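Local coordinates for protein beta-glucoside kinase (Listeria monocytogenes, PDB 4HTL) that catalyses the ATP-dependent phosphorylation of cellobiose to cellobiose-6'-phosphate, and may also act as a transcriptional regulator of the cellobiose-PTS operon, at residues K31-S36 with L44-V49; L112-L117 with D124-L129; R185-L190 with G200-A205. All coordinates share one frame; numbering follows the deposited sequence.

Contact 1: residues K31-S36 with L44-V49; sequences KSAEIS and LAEMKV
E46 lays its carboxylate across the methyl of A33. The bend in its chain (chi2 -77°) turns the flat group over the strand, so that A33 CB lies 3.5 Å from E46 CD and 3.7 Å from E46 OE2. Alanine suits this place because a single methyl leaves room for the folded glutamate. Beside it, I35 and E46 lie antiparallel, and I35 CD1, 4.0 Å from E46 CG, covers the aliphatic part of the chain while the carboxylate rests on A33.

K31 reaches out fully extended and roughly perpendicular to V49, its NZ 3.7 Å from V49 CG1. The length of lysine lets its amine reach the helix from the strand at the edge of the contact. The amine gives a hydrogen bond to a water, and that water donates to both the backbone O of E46 (2.8 Å) and E46 OE1, joining strand to helix without a direct salt bridge between K31 and E46. K31 is salt-bridged to E53 instead, and Q42 holds E46 OE2. The arrangement packs helix 40-52 against edge strand 27-34 of a mixed five-stranded sheet, as in the N-terminal lobe of the actin-like ATPase fold of ROK kinases.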
loop_
_atom_site.group_PDB
_atom_site.type_symbol
_atom_site.label_atom_id
_atom_site.label_comp_id
_atom_site.label_asym_id
_atom_site.label_seq_id
_atom_site.Cartn_x
_atom_site.Cartn_y
_atom_site.Cartn_z
ATOM N N LYS A 31 19.336 29.388 -3.243
ATOM C CA LYS A 31 19.723 29.594 -4.623
ATOM C C LYS A 31 18.966 28.576 -5.464
ATOM O O LYS A 31 18.772 27.441 -5.044
ATOM C CB LYS A 31 21.236 29.392 -4.781
ATOM C CG LYS A 31 21.801 29.849 -6.130
ATOM C CD LYS A 31 23.271 29.506 -6.248
ATOM C CE LYS A 31 23.865 29.956 -7.576
ATOM N NZ LYS A 31 25.278 29.503 -7.702
ATOM N N SER A 32 18.528 28.976 -6.642
ATOM C CA SER A 32 17.813 28.095 -7.559
ATOM C C SER A 32 18.460 28.198 -8.953
ATOM O O SER A 32 19.030 29.243 -9.307
ATOM C CB SER A 32 16.337 28.515 -7.594
ATOM O OG SER A 32 15.605 27.836 -8.579
ATOM N N ALA A 33 18.393 27.119 -9.724
ATOM C CA ALA A 33 18.869 27.068 -11.098
ATOM C C ALA A 33 17.891 26.263 -11.939
ATOM O O ALA A 33 17.496 25.166 -11.552
ATOM C CB ALA A 33 20.235 26.415 -11.155
ATOM N N GLU A 34 17.488 26.813 -13.081
ATOM C CA GLU A 34 16.768 26.035 -14.089
ATOM C C GLU A 34 17.705 24.958 -14.643
ATOM O O GLU A 34 18.854 25.240 -14.981
ATOM C CB GLU A 34 16.254 26.939 -15.224
ATOM C CG GLU A 34 15.095 27.845 -14.815
ATOM C CD GLU A 34 13.793 27.088 -14.571
ATOM O OE1 GLU A 34 13.316 26.402 -15.504
ATOM O OE2 GLU A 34 13.233 27.185 -13.452
ATOM N N ILE A 35 17.225 23.719 -14.698
ATOM C CA ILE A 35 18.013 22.613 -15.247
ATOM C C ILE A 35 17.394 22.108 -16.534
ATOM O O ILE A 35 16.198 21.804 -16.588
ATOM C CB ILE A 35 18.128 21.426 -14.282
ATOM C CG1 ILE A 35 18.854 21.847 -13.005
ATOM C CG2 ILE A 35 18.882 20.290 -14.963
ATOM C CD1 ILE A 35 20.328 22.126 -13.196
ATOM N N SER A 36 18.232 22.013 -17.566
ATOM C CA SER A 36 17.791 21.638 -18.901
ATOM C C SER A 36 17.764 20.117 -19.120
ATOM O O SER A 36 18.769 19.433 -18.901
ATOM C CB SER A 36 18.697 22.305 -19.943
ATOM O OG SER A 36 18.062 22.352 -21.202
ATOM N N LEU A 44 25.361 18.328 -11.146
ATOM C CA LEU A 44 26.586 18.183 -10.383
ATOM C C LEU A 44 27.399 19.472 -10.431
ATOM O O LEU A 44 28.048 19.869 -9.431
ATOM C CB LEU A 44 27.392 17.004 -10.881
ATOM C CG LEU A 44 26.732 15.628 -10.695
ATOM C CD1 LEU A 44 27.544 14.597 -11.447
ATOM C CD2 LEU A 44 26.636 15.293 -9.214
ATOM N N ALA A 45 27.352 20.138 -11.575
ATOM C CA ALA A 45 28.097 21.402 -11.766
ATOM C C ALA A 45 27.521 22.502 -10.854
ATOM O O ALA A 45 28.257 23.172 -10.114
ATOM C CB ALA A 45 28.027 21.807 -13.211
ATOM N N GLU A 46 26.194 22.630 -10.865
ATOM C CA GLU A 46 25.508 23.577 -9.978
ATOM C C GLU A 46 25.813 23.287 -8.508
ATOM O O GLU A 46 26.035 24.214 -7.710
ATOM C CB GLU A 46 24.010 23.560 -10.210
ATOM C CG GLU A 46 23.508 23.950 -11.582
ATOM C CD GLU A 46 23.520 25.434 -11.867
ATOM O OE1 GLU A 46 23.721 26.254 -10.917
ATOM O OE2 GLU A 46 23.277 25.753 -13.062
HETATM N N MSE A 47 25.857 22.012 -8.133
HETATM C CA MSE A 47 26.231 21.665 -6.762
HETATM C C MSE A 47 27.629 22.140 -6.387
HETATM O O MSE A 47 27.833 22.741 -5.310
HETATM C CB MSE A 47 26.136 20.151 -6.544
HETATM C CG MSE A 47 24.729 19.672 -6.500
HETATM SE SE MSE A 47 24.595 17.754 -6.427
HETATM C CE MSE A 47 22.768 17.636 -5.924
ATOM N N LYS A 48 28.596 21.846 -7.261
ATOM C CA LYS A 48 29.979 22.246 -7.033
ATOM C C LYS A 48 30.097 23.751 -6.849
ATOM O O LYS A 48 30.807 24.234 -5.943
ATOM C CB LYS A 48 30.883 21.793 -8.199
ATOM C CG LYS A 48 31.438 20.418 -8.005
ATOM C CD LYS A 48 32.419 20.056 -9.112
ATOM C CE LYS A 48 33.819 20.541 -8.800
ATOM N NZ LYS A 48 34.412 19.824 -7.631
ATOM N N VAL A 49 29.388 24.493 -7.693
ATOM C CA VAL A 49 29.432 25.973 -7.651
ATOM C C VAL A 49 28.816 26.476 -6.334
ATOM O O VAL A 49 29.413 27.317 -5.651
ATOM C CB VAL A 49 28.741 26.597 -8.897
ATOM C CG1 VAL A 49 28.496 28.104 -8.725
ATOM C CG2 VAL A 49 29.562 26.316 -10.159
HETATM O O HOH W 1 24.953 26.730 -8.394
#

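Contact 2: residues L112-L117 with D124-L129; sequences LAEKWL and DDFLCL
K115 and E114 pack against F126 through the first carbons of their side chains, and this apolar contact carries most of the junction. K115 CB comes to the ring at its edge, close to the ring plane, 4.2 Å from F126 CZ. E114 CB approaches obliquely, 4.3 Å from F126 CE2, and also lies 4.4 Å from C128 SG. The ring reaches the helix because F126 CG sits between the backbone N and the carbonyl carbon (chi1 71°). A large flat side chain spans the distance between axes 9.9 Å apart, while the slim cysteine suffices beside it; F140 and F242 also meet the phenylalanine ring.

The polar part lies at one end. K115 NZ and D124 OD1 are 4.6 Å apart, too far for a salt bridge, and a water joins them, accepting from K115 NZ and donating to D124 OD1 at 2.6 Å. The amine also bonds to the backbone oxygens of Q121 and L123, so lysine suits a place where carbonyls of the connecting loop converge. E114 turns its carboxylate away from the strand, where OE1 is bonded by T275 OG1 and K119 N.

The chain leaves the first mixed sheet through helix 106-117 and enters the second at its central strand, 126-131, so the contact lies where the two lobes of the actin-like ATPase fold join.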
loop_
_atom_site.group_PDB
_atom_site.type_symbol
_atom_site.label_atom_id
_atom_site.label_comp_id
_atom_site.label_asym_id
_atom_site.label_seq_id
_atom_site.Cartn_x
_atom_site.Cartn_y
_atom_site.Cartn_z
ATOM N N LEU A 112 8.993 13.637 4.876
ATOM C CA LEU A 112 9.760 13.902 6.083
ATOM C C LEU A 112 9.616 15.349 6.548
ATOM O O LEU A 112 9.574 15.590 7.751
ATOM C CB LEU A 112 11.219 13.497 5.899
ATOM C CG LEU A 112 11.524 11.983 5.789
ATOM C CD1 LEU A 112 13.003 11.767 5.436
ATOM C CD2 LEU A 112 11.071 11.137 6.979
ATOM N N ALA A 113 9.502 16.290 5.610
ATOM C CA ALA A 113 9.228 17.683 5.962
ATOM C C ALA A 113 7.871 17.783 6.690
ATOM O O ALA A 113 7.729 18.501 7.719
ATOM C CB ALA A 113 9.314 18.610 4.761
ATOM N N GLU A 114 6.885 17.072 6.160
ATOM C CA GLU A 114 5.564 17.025 6.788
ATOM C C GLU A 114 5.604 16.466 8.233
ATOM O O GLU A 114 4.940 17.004 9.148
ATOM C CB GLU A 114 4.564 16.238 5.896
ATOM C CG GLU A 114 3.111 16.695 6.060
ATOM C CD GLU A 114 2.886 18.104 5.594
ATOM O OE1 GLU A 114 2.546 18.975 6.420
ATOM O OE2 GLU A 114 3.078 18.307 4.398
ATOM N N LYS A 115 6.383 15.396 8.412
ATOM C CA LYS A 115 6.596 14.744 9.717
ATOM C C LYS A 115 7.340 15.695 10.691
ATOM O O LYS A 115 7.020 15.785 11.883
ATOM C CB LYS A 115 7.376 13.434 9.565
ATOM C CG LYS A 115 7.785 12.792 10.882
ATOM C CD LYS A 115 6.529 12.402 11.688
ATOM C CE LYS A 115 6.749 11.593 12.969
ATOM N NZ LYS A 115 5.428 11.369 13.681
ATOM N N TRP A 116 8.357 16.378 10.183
ATOM C CA TRP A 116 9.244 17.208 11.035
ATOM C C TRP A 116 8.605 18.492 11.461
ATOM O O TRP A 116 8.511 18.813 12.654
ATOM C CB TRP A 116 10.523 17.489 10.242
ATOM C CG TRP A 116 11.601 18.219 10.996
ATOM C CD1 TRP A 116 11.733 18.384 12.378
ATOM C CD2 TRP A 116 12.730 18.926 10.421
ATOM N NE1 TRP A 116 12.847 19.146 12.681
ATOM C CE2 TRP A 116 13.486 19.492 11.553
ATOM C CE3 TRP A 116 13.162 19.166 9.132
ATOM C CZ2 TRP A 116 14.618 20.237 11.355
ATOM C CZ3 TRP A 116 14.308 19.920 8.947
ATOM C CH2 TRP A 116 15.046 20.418 10.030
ATOM N N LEU A 117 8.112 19.235 10.471
ATOM C CA LEU A 117 7.698 20.621 10.638
ATOM C C LEU A 117 6.262 20.909 10.235
ATOM O O LEU A 117 5.767 22.019 10.453
ATOM C CB LEU A 117 8.620 21.524 9.799
ATOM C CG LEU A 117 10.098 21.456 10.196
ATOM C CD1 LEU A 117 10.939 22.272 9.182
ATOM C CD2 LEU A 117 10.376 21.896 11.654
ATOM N N ASP A 124 1.555 8.443 13.241
ATOM C CA ASP A 124 2.296 7.214 12.888
ATOM C C ASP A 124 1.905 6.565 11.561
ATOM O O ASP A 124 2.657 5.747 11.056
ATOM C CB ASP A 124 2.120 6.190 13.986
ATOM C CG ASP A 124 2.933 6.512 15.231
ATOM O OD1 ASP A 124 3.880 7.336 15.235
ATOM O OD2 ASP A 124 2.600 5.913 16.229
ATOM N N ASP A 125 0.775 6.941 10.984
ATOM C CA ASP A 125 0.311 6.300 9.754
ATOM C C ASP A 125 -0.340 7.360 8.880
ATOM O O ASP A 125 -1.469 7.778 9.137
ATOM C CB ASP A 125 -0.720 5.192 10.072
ATOM C CG ASP A 125 -0.120 4.021 10.792
ATOM O OD1 ASP A 125 -0.169 4.036 12.059
ATOM O OD2 ASP A 125 0.497 3.157 10.111
ATOM N N PHE A 126 0.448 7.919 7.954
ATOM C CA PHE A 126 -0.083 8.879 6.994
ATOM C C PHE A 126 0.619 8.722 5.663
ATOM O O PHE A 126 1.680 8.112 5.580
ATOM C CB PHE A 126 0.025 10.314 7.493
ATOM C CG PHE A 126 1.415 10.904 7.536
ATOM C CD1 PHE A 126 2.250 10.714 8.661
ATOM C CD2 PHE A 126 1.874 11.700 6.524
ATOM C CE1 PHE A 126 3.462 11.313 8.730
ATOM C CE2 PHE A 126 3.102 12.287 6.576
ATOM C CZ PHE A 126 3.901 12.118 7.714
ATOM N N LEU A 127 -0.048 9.197 4.623
ATOM C CA LEU A 127 0.497 9.202 3.298
ATOM C C LEU A 127 0.588 10.638 2.763
ATOM O O LEU A 127 -0.170 11.512 3.143
ATOM C CB LEU A 127 -0.356 8.392 2.342
ATOM C CG LEU A 127 -0.802 6.988 2.784
ATOM C CD1 LEU A 127 -1.771 6.361 1.773
ATOM C CD2 LEU A 127 0.464 6.103 2.955
ATOM N N CYS A 128 1.519 10.817 1.846
ATOM C CA CYS A 128 1.588 12.020 1.017
ATOM C C CYS A 128 1.377 11.653 -0.468
ATOM O O CYS A 128 2.074 10.800 -1.049
ATOM C CB CYS A 128 2.886 12.675 1.178
ATOM S SG CYS A 128 3.172 13.371 2.824
ATOM N N LEU A 129 0.456 12.359 -1.080
ATOM C CA LEU A 129 0.104 12.159 -2.493
ATOM C C LEU A 129 0.356 13.512 -3.190
ATOM O O LEU A 129 -0.174 14.539 -2.782
ATOM C CB LEU A 129 -1.340 11.742 -2.591
ATOM C CG LEU A 129 -1.982 11.733 -3.996
ATOM C CD1 LEU A 129 -1.303 10.718 -4.926
ATOM C CD2 LEU A 129 -3.493 11.524 -3.891
HETATM O O HOH W 2 5.988 8.811 14.696
#

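Contact 3: residues R185-L190 with G200-A205; sequences RQYAEL and GEEIFA
The ring of Y187 takes I203 on one face: I203 CG1 stands 4.1 Å from the ring centroid, 24° off the normal, a CH-pi contact. The methylene is shifted toward the rim at the CG end of the ring, where it is 3.8 Å from Y187 CG. E202 comes to the ring at a slant, with its OE2 4.2 Å from Y187 CE2 and the carboxylate plane turned 51° from that of the ring.

Apolar packing continues at the root of the ring. Y187 and I203 lie head to tail, and I203 CD1 ends 3.7 Å from Y187 CB, so the isoleucine chain lies along the base of the tyrosine. CG of Y187 is placed anti to the backbone N (chi1 -161°), which carries the ring outward toward the other helix. A branched isoleucine suits this spot because its longer arm can supply both a methylene for the ring and a methyl for the tyrosine CB. A glutamate suits position 202 because its OE2 forms a salt bridge with R193, which lies in the connection between the two helices and itself touches Y187.

The pair joins helix 180-191 to the start of helix 200-208, helices linked by a short connection in which I198 also packs on Y187. S214 and L217 of the long helix 212-236 cover the tyrosine too, so its ring is held among three helices, well away from the centre of the chain.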
loop_
_atom_site.group_PDB
_atom_site.type_symbol
_atom_site.label_atom_id
_atom_site.label_comp_id
_atom_site.label_asym_id
_atom_site.label_seq_id
_atom_site.Cartn_x
_atom_site.Cartn_y
_atom_site.Cartn_z
ATOM N N ARG A 185 -3.497 18.050 -21.962
ATOM C CA ARG A 185 -3.482 17.221 -23.176
ATOM C C ARG A 185 -4.882 16.917 -23.672
ATOM O O ARG A 185 -5.159 17.035 -24.859
ATOM C CB ARG A 185 -2.731 15.933 -22.935
ATOM C CG ARG A 185 -1.242 16.172 -22.863
ATOM C CD ARG A 185 -0.419 14.887 -22.762
ATOM N NE ARG A 185 -0.851 13.868 -23.728
ATOM C CZ ARG A 185 -1.198 12.619 -23.412
ATOM N NH1 ARG A 185 -1.136 12.191 -22.147
ATOM N NH2 ARG A 185 -1.601 11.773 -24.363
ATOM N N GLN A 186 -5.774 16.523 -22.766
ATOM C CA GLN A 186 -7.122 16.238 -23.152
ATOM C C GLN A 186 -7.832 17.480 -23.689
ATOM O O GLN A 186 -8.555 17.411 -24.679
ATOM C CB GLN A 186 -7.918 15.691 -21.971
ATOM C CG GLN A 186 -7.469 14.319 -21.513
ATOM C CD GLN A 186 -8.015 13.879 -20.154
ATOM O OE1 GLN A 186 -8.472 14.710 -19.359
ATOM N NE2 GLN A 186 -7.960 12.546 -19.875
ATOM N N TYR A 187 -7.673 18.602 -22.994
ATOM C CA TYR A 187 -8.267 19.853 -23.458
ATOM C C TYR A 187 -7.779 20.251 -24.838
ATOM O O TYR A 187 -8.589 20.679 -25.687
ATOM C CB TYR A 187 -8.017 20.967 -22.451
ATOM C CG TYR A 187 -8.980 22.142 -22.640
ATOM C CD1 TYR A 187 -10.338 22.006 -22.354
ATOM C CD2 TYR A 187 -8.522 23.379 -23.077
ATOM C CE1 TYR A 187 -11.215 23.049 -22.536
ATOM C CE2 TYR A 187 -9.390 24.437 -23.238
ATOM C CZ TYR A 187 -10.742 24.260 -22.969
ATOM O OH TYR A 187 -11.607 25.304 -23.116
ATOM N N ALA A 188 -6.478 20.095 -25.092
ATOM C CA ALA A 188 -5.941 20.323 -26.440
ATOM C C ALA A 188 -6.632 19.441 -27.493
ATOM O O ALA A 188 -7.067 19.928 -28.555
ATOM C CB ALA A 188 -4.442 20.085 -26.445
ATOM N N GLU A 189 -6.779 18.152 -27.195
ATOM C CA GLU A 189 -7.465 17.217 -28.117
ATOM C C GLU A 189 -8.909 17.586 -28.367
ATOM O O GLU A 189 -9.410 17.484 -29.498
ATOM C CB GLU A 189 -7.454 15.790 -27.557
ATOM C CG GLU A 189 -6.093 15.141 -27.580
ATOM C CD GLU A 189 -6.111 13.666 -27.243
ATOM O OE1 GLU A 189 -7.199 13.117 -26.916
ATOM O OE2 GLU A 189 -5.019 13.054 -27.284
ATOM N N LEU A 190 -9.604 17.974 -27.307
ATOM C CA LEU A 190 -11.034 18.266 -27.429
ATOM C C LEU A 190 -11.297 19.578 -28.139
ATOM O O LEU A 190 -12.279 19.663 -28.875
ATOM C CB LEU A 190 -11.764 18.201 -26.078
ATOM C CG LEU A 190 -12.332 16.850 -25.597
ATOM C CD1 LEU A 190 -13.540 16.429 -26.427
ATOM C CD2 LEU A 190 -11.286 15.773 -25.587
ATOM N N GLY A 200 -3.789 25.051 -16.983
ATOM C CA GLY A 200 -4.719 24.434 -16.055
ATOM C C GLY A 200 -5.749 25.420 -15.565
ATOM O O GLY A 200 -6.925 25.075 -15.407
ATOM N N GLU A 201 -5.322 26.670 -15.398
ATOM C CA GLU A 201 -6.193 27.711 -14.875
ATOM C C GLU A 201 -7.389 27.921 -15.806
ATOM O O GLU A 201 -8.538 28.077 -15.345
ATOM C CB GLU A 201 -5.409 29.024 -14.674
ATOM C CG GLU A 201 -6.226 30.158 -14.103
ATOM C CD GLU A 201 -5.411 31.425 -13.942
ATOM O OE1 GLU A 201 -4.285 31.339 -13.405
ATOM O OE2 GLU A 201 -5.892 32.512 -14.348
ATOM N N GLU A 202 -7.161 27.884 -17.111
ATOM C CA GLU A 202 -8.286 28.144 -18.052
ATOM C C GLU A 202 -9.278 27.010 -18.065
ATOM O O GLU A 202 -10.470 27.225 -18.197
ATOM C CB GLU A 202 -7.825 28.454 -19.471
ATOM C CG GLU A 202 -7.524 27.322 -20.401
ATOM C CD GLU A 202 -7.014 27.834 -21.730
ATOM O OE1 GLU A 202 -5.780 27.848 -21.921
ATOM O OE2 GLU A 202 -7.842 28.249 -22.575
ATOM N N ILE A 203 -8.776 25.792 -17.914
ATOM C CA ILE A 203 -9.674 24.625 -17.851
ATOM C C ILE A 203 -10.601 24.759 -16.626
ATOM O O ILE A 203 -11.781 24.584 -16.736
ATOM C CB ILE A 203 -8.934 23.281 -17.841
ATOM C CG1 ILE A 203 -8.058 23.114 -19.098
ATOM C CG2 ILE A 203 -9.918 22.105 -17.712
ATOM C CD1 ILE A 203 -7.029 22.004 -19.013
ATOM N N PHE A 204 -10.055 25.067 -15.456
ATOM C CA PHE A 204 -10.882 25.277 -14.285
ATOM C C PHE A 204 -11.804 26.478 -14.387
ATOM O O PHE A 204 -12.900 26.447 -13.811
ATOM C CB PHE A 204 -10.017 25.405 -13.031
ATOM C CG PHE A 204 -9.610 24.060 -12.447
ATOM C CD1 PHE A 204 -10.550 23.274 -11.809
ATOM C CD2 PHE A 204 -8.325 23.575 -12.586
ATOM C CE1 PHE A 204 -10.228 22.033 -11.302
ATOM C CE2 PHE A 204 -7.968 22.351 -12.051
ATOM C CZ PHE A 204 -8.921 21.581 -11.400
ATOM N N ALA A 205 -11.342 27.550 -15.028
ATOM C CA ALA A 205 -12.196 28.705 -15.245
ATOM C C ALA A 205 -13.383 28.329 -16.123
ATOM O O ALA A 205 -14.537 28.667 -15.825
ATOM C CB ALA A 205 -11.399 29.895 -15.838
#

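Contact 1 is a surface contact, whereas contacts 2 and 3 are buried, although contact 3 lies about 23 Å from the centre of the chain and contact 2 only about 12 Å. Contacts 1 and 2 both set a helix against a strand, but of different five-stranded sheets; contact 3 joins two helices. The chemistry follows: a water bridges lysine to a carboxylate in contacts 1 and 2, while an aromatic ring is central to contacts 2 and 3, met at its edge by a lysine methylene in one and over its face by isoleucine in the other. None touches another; the centres of 112-117/124-129 and 185-190/200-205 are about 32 Å apart.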